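Local coordinates for protein D-alanyl-D-alanine carboxypeptidase (Mycobacterium tuberculosis H37Rv, PDB 4RYE) that probably trims the D-Ala-D-Ala end of peptidoglycan stem peptides in cell-wall biogenesis, showing serine-type D,D-carboxypeptidase activity in vitro, at residues V56-L61 against N168-Q173; V51-V56 against H112-Q117; L98-G103 against T175-A180. All coordinates share one frame; numbering follows the deposited sequence.

Contact 1. Residues V56-L61 against N168-Q173; sequences VALDEL and NPVFAQ
L58, near the end of helix 50-60, spreads its two methyls over the first turn of helix 169-176. CD1 lies between the amide of N168 and CB of F171, 3.8 Å from the latter, at the edge of the phenyl ring and near its plane, so the leucine does not cover a ring face. CD2 reaches V170 instead, 4.0 Å from its CG1. The fork is set by a first torsion that puts CG anti to the carbonyl carbon (chi1 -74°), with the side chain pointing toward the first turn of helix 169-176. A branched, flexible aliphatic residue suits this place, since its two methyls can serve different partners.

N168 is the third partner. It is the N-cap residue, and its OD1 accepts from F171 N at 3.1 Å, tilted out of the amide plane, and more weakly from V170 N at 2.9 Å. Asparagine fits well here because its short amide can fold back onto the open N-H groups of the first turn. That grip holds the amide beside L58, whose CB lies 3.9 Å from ND2. ND2 gives a hydrogen bond to a water 3.1 Å away, which in turn donates weakly to OD1 of D59. D59 also forms a salt bridge with K127.

L58 touches L95 and F171 packs on L99, both of helix 91-100, so the contact belongs to the helical packing beside helix 50-60, whose start carries K50, by similarity the proton acceptor. Its chemistry is divided between apolar packing round L58 and a capping amide water-bridged to exposed D59, with no direct hydrogen bond between the segments.

Contact 2. Residues V51-V56 against H112-Q117; sequences VLLALV and HMLGGQ
L114 points its forked end at helix 50-60, where it meets L53 and V56, residues three apart and so on the same face of that helix. Its CD1 does most of the work, lying 3.9 Å from CD1 of L53 and 3.9 Å from CG1 of V56. CD2 is turned to V56 alone within this pair of segments, 4.0 Å from the same CG1. The valine methyl thus sits against both prongs of L114, while L53 meets one prong with one of its own.

L114 and its two partners meet at a slant, methyl against methyl. L53 leaves its helix partly across the line to L114, but with CG anti to the backbone N (chi1 172°) the chain swings its end toward the loop, and CD1 closes the distance. V56 needs no such reach: its bond to CB already faces L114, and the beta-branch places CG1 forward directly. A short, stiff valine beside a longer leucine gives an uneven surface into which the fork of L114 fits. Methyls alone meet here, as suits buried side chains.

L114 follows helix 104-113 directly, and the chain turns just beyond it. G115 takes a positive phi of 113° in a Schellman motif, with its N bonded to H112 O at 3.2 Å; glycine accepts that backbone without strain. G116 also has positive phi, and it stands at the N-cap of helix 117-130.

L53 comes one turn after K50, by similarity the proton acceptor, their side chains about 5 Å apart. The contact lies in a mainly helical part of the fold, where the turn between helices 104-113 and 117-130 meets helix 50-60. T120 of helix 117-130 touches both L53 and L114, and L98 of helix 91-100 packs on L53.

Contact 3. Residues L98-G103 against T175-A180; sequences LLLVSG and TAEPSA
L100, in the last turn of helix 91-100, lays CD2 against the start of strand 179-184: L100 CD2 is 3.7 Å from S179 C and 3.8 Å from A180 CB. Alanine suits the spot because its lone methyl faces the leucine and lets it approach the strand backbone. Both leucine methyls also meet E177, with OE1 3.9 Å from CD2, the glutamate chain crossing L100 at about a right angle. An aliphatic group offers that carboxylate no polar partner; OE2 finds one in R92, as a salt bridge.

In this penicillin-binding-protein fold, helix 91-100 leads straight to S102, two residues after L100, by similarity an active-site residue and probably the serine of the SxN motif. Its OG is hydrogen-bonded to S47 and K208.

Further out, a water joins the segments, donating to L99 O at 3.2 Å and accepting from T175 OG1 at 3.0 Å. T175 OG1 is also bonded to the backbone N of G207, next to K208. Outside the two segments, N193 binds the carbonyls of T175 and E177 through ND2, while A180 pairs with I191 of strand 187-192.

How the contacts relate
Contact 2 is the fully buried member, an entirely aliphatic meeting of helix 50-60 with a helix-ending turn; contacts 1 and 3 are partly buried, and each adds polar groups and a water that bridges the segments. Helix 50-60 serves contacts 1 and 2, which share V56 and touch where L61 packs on L114. Helix 169-176 serves contacts 1 and 3, its start being used in the first and its end in the second, and F171 meets L99 between them. L98 on L53 joins contacts 2 and 3. Of the three, contact 3 alone brings in a strand and contains S102, an active-site residue by similarity.

Contact 1. Residues V56-L61 against N168-Q173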
loop_
_atom_site.group_PDB
_atom_site.type_symbol
_atom_site.label_atom_id
_atom_site.label_comp_id
_atom_site.label_asym_id
_atom_site.label_seq_id
_atom_site.Cartn_x
_atom_site.Cartn_y
_atom_site.Cartn_z
ATOM N N VAL A 56 4.532 -7.377 8.524
ATOM C CA VAL A 56 5.567 -8.197 9.141
ATOM C C VAL A 56 6.232 -7.419 10.284
ATOM O O VAL A 56 6.420 -7.949 11.388
ATOM C CB VAL A 56 6.632 -8.627 8.109
ATOM C CG1 VAL A 56 7.823 -9.286 8.812
ATOM C CG2 VAL A 56 6.023 -9.572 7.079
ATOM N N ALA A 57 6.581 -6.161 10.019
ATOM C CA ALA A 57 7.240 -5.325 11.028
ATOM C C ALA A 57 6.374 -5.167 12.274
ATOM O O ALA A 57 6.868 -5.250 13.396
ATOM C CB ALA A 57 7.589 -3.950 10.451
ATOM N N LEU A 58 5.080 -4.938 12.073
ATOM C CA LEU A 58 4.170 -4.746 13.193
ATOM C C LEU A 58 3.967 -6.022 13.986
ATOM O O LEU A 58 3.756 -5.976 15.200
ATOM C CB LEU A 58 2.827 -4.198 12.711
ATOM C CG LEU A 58 2.882 -2.724 12.319
ATOM C CD1 LEU A 58 1.658 -2.358 11.503
ATOM C CD2 LEU A 58 3.001 -1.863 13.571
ATOM N N ASP A 59 4.038 -7.164 13.317
ATOM C CA ASP A 59 3.945 -8.439 14.033
ATOM C C ASP A 59 5.178 -8.745 14.885
ATOM O O ASP A 59 5.060 -9.262 15.988
ATOM C CB ASP A 59 3.715 -9.604 13.063
ATOM C CG ASP A 59 2.274 -9.707 12.604
ATOM O OD1 ASP A 59 1.432 -8.899 13.052
ATOM O OD2 ASP A 59 1.985 -10.612 11.794
ATOM N N GLU A 60 6.362 -8.432 14.367
ATOM C CA GLU A 60 7.598 -8.917 14.989
ATOM C C GLU A 60 8.365 -7.887 15.807
ATOM O O GLU A 60 9.117 -8.246 16.718
ATOM C CB GLU A 60 8.534 -9.496 13.923
ATOM C CG GLU A 60 7.866 -10.521 13.021
ATOM C CD GLU A 60 8.856 -11.434 12.316
ATOM O OE1 GLU A 60 10.072 -11.357 12.607
ATOM O OE2 GLU A 60 8.405 -12.238 11.472
ATOM N N LEU A 61 8.205 -6.612 15.481
ATOM C CA LEU A 61 9.075 -5.589 16.063
ATOM C C LEU A 61 8.356 -4.745 17.105
ATOM O O LEU A 61 7.205 -4.368 16.912
ATOM C CB LEU A 61 9.626 -4.677 14.963
ATOM C CG LEU A 61 10.485 -5.291 13.851
ATOM C CD1 LEU A 61 10.799 -4.232 12.778
ATOM C CD2 LEU A 61 11.773 -5.920 14.392
ATOM N N ASN A 168 -4.998 -3.577 12.120
ATOM C CA ASN A 168 -3.999 -3.223 13.126
ATOM C C ASN A 168 -4.122 -1.739 13.484
ATOM O O ASN A 168 -3.995 -0.866 12.607
ATOM C CB ASN A 168 -2.595 -3.528 12.591
ATOM C CG ASN A 168 -1.514 -3.273 13.613
ATOM O OD1 ASN A 168 -1.275 -2.136 14.006
ATOM N ND2 ASN A 168 -0.835 -4.333 14.037
ATOM N N PRO A 169 -4.378 -1.439 14.770
ATOM C CA PRO A 169 -4.648 -0.047 15.158
ATOM C C PRO A 169 -3.470 0.900 14.902
ATOM O O PRO A 169 -3.694 2.066 14.597
ATOM C CB PRO A 169 -4.963 -0.145 16.664
ATOM C CG PRO A 169 -4.419 -1.492 17.104
ATOM C CD PRO A 169 -4.517 -2.382 15.897
ATOM N N VAL A 170 -2.237 0.418 15.025
ATOM C CA VAL A 170 -1.097 1.279 14.732
ATOM C C VAL A 170 -0.987 1.571 13.241
ATOM O O VAL A 170 -0.737 2.711 12.840
ATOM C CB VAL A 170 0.230 0.684 15.272
ATOM C CG1 VAL A 170 1.401 1.533 14.821
ATOM C CG2 VAL A 170 0.169 0.598 16.795
ATOM N N PHE A 171 -1.187 0.552 12.413
ATOM C CA PHE A 171 -1.163 0.784 10.971
ATOM C C PHE A 171 -2.230 1.794 10.584
ATOM O O PHE A 171 -1.959 2.739 9.829
ATOM C CB PHE A 171 -1.362 -0.509 10.168
ATOM C CG PHE A 171 -1.299 -0.295 8.673
ATOM C CD1 PHE A 171 -2.438 0.046 7.953
ATOM C CD2 PHE A 171 -0.092 -0.410 7.994
ATOM C CE1 PHE A 171 -2.383 0.273 6.572
ATOM C CE2 PHE A 171 -0.018 -0.196 6.608
ATOM C CZ PHE A 171 -1.177 0.146 5.896
ATOM N N ALA A 172 -3.450 1.582 11.076
ATOM C CA ALA A 172 -4.558 2.492 10.773
ATOM C C ALA A 172 -4.236 3.921 11.191
ATOM O O ALA A 172 -4.596 4.880 10.495
ATOM C CB ALA A 172 -5.847 2.014 11.433
ATOM N N GLN A 173 -3.551 4.075 12.317
ATOM C CA GLN A 173 -3.158 5.409 12.774
ATOM C C GLN A 173 -2.141 6.041 11.826
ATOM O O GLN A 173 -2.309 7.189 11.401
ATOM C CB GLN A 173 -2.584 5.350 14.192
ATOM C CG GLN A 173 -2.216 6.719 14.768
ATOM C CD GLN A 173 -1.762 6.643 16.209
ATOM O OE1 GLN A 173 -0.704 6.092 16.508
ATOM N NE2 GLN A 173 -2.572 7.185 17.116
HETATM O O HOH W 1 -1.374 -6.951 12.534
#

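Contact 2. Residues V51-V56 against H112-Q117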
loop_
_atom_site.group_PDB
_atom_site.type_symbol
_atom_site.label_atom_id
_atom_site.label_comp_id
_atom_site.label_asym_id
_atom_site.label_seq_id
_atom_site.Cartn_x
_atom_site.Cartn_y
_atom_site.Cartn_z
ATOM N N VAL A 51 3.111 -2.256 2.196
ATOM C CA VAL A 51 2.070 -2.577 3.175
ATOM C C VAL A 51 2.302 -3.968 3.767
ATOM O O VAL A 51 2.123 -4.197 4.972
ATOM C CB VAL A 51 0.657 -2.509 2.542
ATOM C CG1 VAL A 51 -0.407 -2.889 3.565
ATOM C CG2 VAL A 51 0.378 -1.110 1.982
ATOM N N LEU A 52 2.691 -4.905 2.919
ATOM C CA LEU A 52 3.028 -6.247 3.369
ATOM C C LEU A 52 4.261 -6.235 4.281
ATOM O O LEU A 52 4.309 -6.952 5.275
ATOM C CB LEU A 52 3.259 -7.152 2.161
ATOM C CG LEU A 52 3.440 -8.642 2.436
ATOM C CD1 LEU A 52 2.228 -9.170 3.195
ATOM C CD2 LEU A 52 3.646 -9.389 1.124
ATOM N N LEU A 53 5.257 -5.417 3.955
ATOM C CA LEU A 53 6.412 -5.270 4.847
ATOM C C LEU A 53 5.963 -4.704 6.193
ATOM O O LEU A 53 6.399 -5.167 7.244
ATOM C CB LEU A 53 7.471 -4.353 4.218
ATOM C CG LEU A 53 8.637 -3.963 5.135
ATOM C CD1 LEU A 53 9.418 -5.183 5.578
ATOM C CD2 LEU A 53 9.549 -2.968 4.420
ATOM N N ALA A 54 5.085 -3.703 6.162
ATOM C CA ALA A 54 4.570 -3.105 7.395
ATOM C C ALA A 54 3.881 -4.131 8.301
ATOM O O ALA A 54 4.055 -4.102 9.522
ATOM C CB ALA A 54 3.621 -1.925 7.086
ATOM N N LEU A 55 3.092 -5.025 7.711
ATOM C CA LEU A 55 2.453 -6.103 8.479
ATOM C C LEU A 55 3.464 -6.986 9.216
ATOM O O LEU A 55 3.274 -7.326 10.382
ATOM C CB LEU A 55 1.631 -6.997 7.555
ATOM C CG LEU A 55 0.209 -6.581 7.212
ATOM C CD1 LEU A 55 -0.330 -7.526 6.141
ATOM C CD2 LEU A 55 -0.661 -6.616 8.456
ATOM N N VAL A 56 4.532 -7.377 8.524
ATOM C CA VAL A 56 5.567 -8.197 9.141
ATOM C C VAL A 56 6.232 -7.419 10.284
ATOM O O VAL A 56 6.420 -7.949 11.388
ATOM C CB VAL A 56 6.632 -8.627 8.109
ATOM C CG1 VAL A 56 7.823 -9.286 8.812
ATOM C CG2 VAL A 56 6.023 -9.572 7.079
ATOM N N HIS A 112 16.602 -4.805 7.738
ATOM C CA HIS A 112 17.754 -4.989 8.622
ATOM C C HIS A 112 17.286 -5.472 10.004
ATOM O O HIS A 112 17.777 -6.492 10.503
ATOM C CB HIS A 112 18.562 -3.675 8.695
ATOM C CG HIS A 112 19.742 -3.705 9.621
ATOM N ND1 HIS A 112 20.681 -2.695 9.649
ATOM C CD2 HIS A 112 20.126 -4.599 10.566
ATOM C CE1 HIS A 112 21.594 -2.968 10.562
ATOM N NE2 HIS A 112 21.280 -4.112 11.138
HETATM N N MSE A 113 16.341 -4.754 10.613
HETATM C CA MSE A 113 15.779 -5.153 11.911
HETATM C C MSE A 113 15.130 -6.532 11.879
HETATM O O MSE A 113 15.085 -7.220 12.888
HETATM C CB MSE A 113 14.741 -4.137 12.400
HETATM C CG MSE A 113 15.292 -2.749 12.595
HETATM SE SE MSE A 113 13.996 -1.510 13.401
HETATM C CE MSE A 113 13.883 -2.403 15.133
ATOM N N LEU A 114 14.617 -6.930 10.723
ATOM C CA LEU A 114 13.897 -8.189 10.616
ATOM C C LEU A 114 14.794 -9.373 10.284
ATOM O O LEU A 114 14.311 -10.493 10.141
ATOM C CB LEU A 114 12.780 -8.066 9.580
ATOM C CG LEU A 114 11.650 -7.135 10.018
ATOM C CD1 LEU A 114 10.778 -6.726 8.840
ATOM C CD2 LEU A 114 10.815 -7.822 11.112
ATOM N N GLY A 115 16.094 -9.134 10.157
ATOM C CA GLY A 115 17.034 -10.214 9.915
ATOM C C GLY A 115 17.705 -10.188 8.550
ATOM O O GLY A 115 18.419 -11.122 8.182
ATOM N N GLY A 116 17.478 -9.121 7.792
ATOM C CA GLY A 116 18.118 -8.980 6.498
ATOM C C GLY A 116 17.161 -9.004 5.323
ATOM O O GLY A 116 15.976 -9.315 5.470
ATOM N N GLN A 117 17.689 -8.683 4.142
ATOM C CA GLN A 117 16.875 -8.600 2.927
ATOM C C GLN A 117 16.202 -9.925 2.572
ATOM O O GLN A 117 14.991 -9.978 2.402
ATOM C CB GLN A 117 17.739 -8.130 1.752
ATOM C CG GLN A 117 18.249 -6.702 1.886
ATOM C CD GLN A 117 17.210 -5.676 1.470
ATOM O OE1 GLN A 117 16.687 -5.729 0.356
ATOM N NE2 GLN A 117 16.898 -4.748 2.364
#

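Contact 3. Residues L98-G103 against T175-A180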
loop_
_atom_site.group_PDB
_atom_site.type_symbol
_atom_site.label_atom_id
_atom_site.label_comp_id
_atom_site.label_asym_id
_atom_site.label_seq_id
_atom_site.Cartn_x
_atom_site.Cartn_y
_atom_site.Cartn_z
ATOM N N LEU A 98 8.416 4.690 5.934
ATOM C CA LEU A 98 7.919 3.696 4.981
ATOM C C LEU A 98 6.558 4.053 4.399
ATOM O O LEU A 98 6.351 3.987 3.180
ATOM C CB LEU A 98 7.807 2.327 5.662
ATOM C CG LEU A 98 7.446 1.165 4.743
ATOM C CD1 LEU A 98 8.646 0.826 3.876
ATOM C CD2 LEU A 98 7.000 -0.050 5.550
ATOM N N LEU A 99 5.627 4.425 5.271
ATOM C CA LEU A 99 4.233 4.563 4.875
ATOM C C LEU A 99 3.819 5.970 4.452
ATOM O O LEU A 99 2.887 6.118 3.668
ATOM C CB LEU A 99 3.322 4.048 5.980
ATOM C CG LEU A 99 3.466 2.551 6.289
ATOM C CD1 LEU A 99 2.527 2.177 7.413
ATOM C CD2 LEU A 99 3.195 1.688 5.057
ATOM N N LEU A 100 4.496 6.999 4.961
ATOM C CA LEU A 100 4.140 8.381 4.601
ATOM C C LEU A 100 4.852 8.887 3.345
ATOM O O LEU A 100 4.257 9.601 2.531
ATOM C CB LEU A 100 4.400 9.350 5.763
ATOM C CG LEU A 100 3.253 9.567 6.756
ATOM C CD1 LEU A 100 2.814 8.252 7.380
ATOM C CD2 LEU A 100 3.662 10.546 7.840
ATOM N N VAL A 101 6.124 8.537 3.188
ATOM C CA VAL A 101 6.881 9.026 2.032
ATOM C C VAL A 101 7.464 7.909 1.160
ATOM O O VAL A 101 8.285 8.176 0.273
ATOM C CB VAL A 101 7.996 10.029 2.435
ATOM C CG1 VAL A 101 7.423 11.187 3.244
ATOM C CG2 VAL A 101 9.103 9.328 3.206
ATOM N N SER A 102 7.030 6.672 1.407
ATOM C CA SER A 102 7.453 5.520 0.609
ATOM C C SER A 102 8.976 5.366 0.580
ATOM O O SER A 102 9.565 5.090 -0.469
ATOM C CB SER A 102 6.925 5.634 -0.824
ATOM O OG SER A 102 6.807 4.348 -1.411
ATOM N N GLY A 103 9.612 5.539 1.734
ATOM C CA GLY A 103 11.064 5.545 1.800
ATOM C C GLY A 103 11.639 4.163 1.570
ATOM O O GLY A 103 11.372 3.251 2.343
ATOM N N THR A 175 -1.222 5.284 8.602
ATOM C CA THR A 175 -1.626 5.499 7.212
ATOM C C THR A 175 -2.528 6.737 7.094
ATOM O O THR A 175 -2.621 7.370 6.030
ATOM C CB THR A 175 -2.267 4.213 6.607
ATOM O OG1 THR A 175 -2.351 4.334 5.178
ATOM C CG2 THR A 175 -3.656 3.951 7.191
ATOM N N ALA A 176 -3.151 7.111 8.209
ATOM C CA ALA A 176 -4.032 8.275 8.239
ATOM C C ALA A 176 -3.383 9.567 8.787
ATOM O O ALA A 176 -3.978 10.642 8.669
ATOM C CB ALA A 176 -5.314 7.952 9.007
ATOM N N GLU A 177 -2.188 9.469 9.378
ATOM C CA GLU A 177 -1.462 10.658 9.871
ATOM C C GLU A 177 -1.151 11.632 8.744
ATOM O O GLU A 177 -0.648 11.223 7.692
ATOM C CB GLU A 177 -0.100 10.278 10.483
ATOM C CG GLU A 177 -0.084 9.436 11.736
ATOM C CD GLU A 177 1.328 8.915 12.012
ATOM O OE1 GLU A 177 2.200 9.097 11.134
ATOM O OE2 GLU A 177 1.574 8.327 13.086
ATOM N N PRO A 178 -1.406 12.936 8.965
ATOM C CA PRO A 178 -1.018 13.896 7.931
ATOM C C PRO A 178 0.495 14.109 7.903
ATOM O O PRO A 178 1.037 14.503 6.876
ATOM C CB PRO A 178 -1.736 15.185 8.358
ATOM C CG PRO A 178 -1.947 15.045 9.836
ATOM C CD PRO A 178 -2.164 13.564 10.065
ATOM N N SER A 179 1.166 13.834 9.018
ATOM C CA SER A 179 2.588 14.127 9.131
ATOM C C SER A 179 3.227 13.337 10.258
ATOM O O SER A 179 2.536 12.749 11.093
ATOM C CB SER A 179 2.806 15.623 9.374
ATOM O OG SER A 179 2.201 16.019 10.594
ATOM N N ALA A 180 4.555 13.325 10.278
ATOM C CA ALA A 180 5.286 12.678 11.354
ATOM C C ALA A 180 6.643 13.332 11.491
ATOM O O ALA A 180 7.126 13.972 10.555
ATOM C CB ALA A 180 5.439 11.185 11.081
HETATM O O HOH W 2 0.302 4.308 3.884
#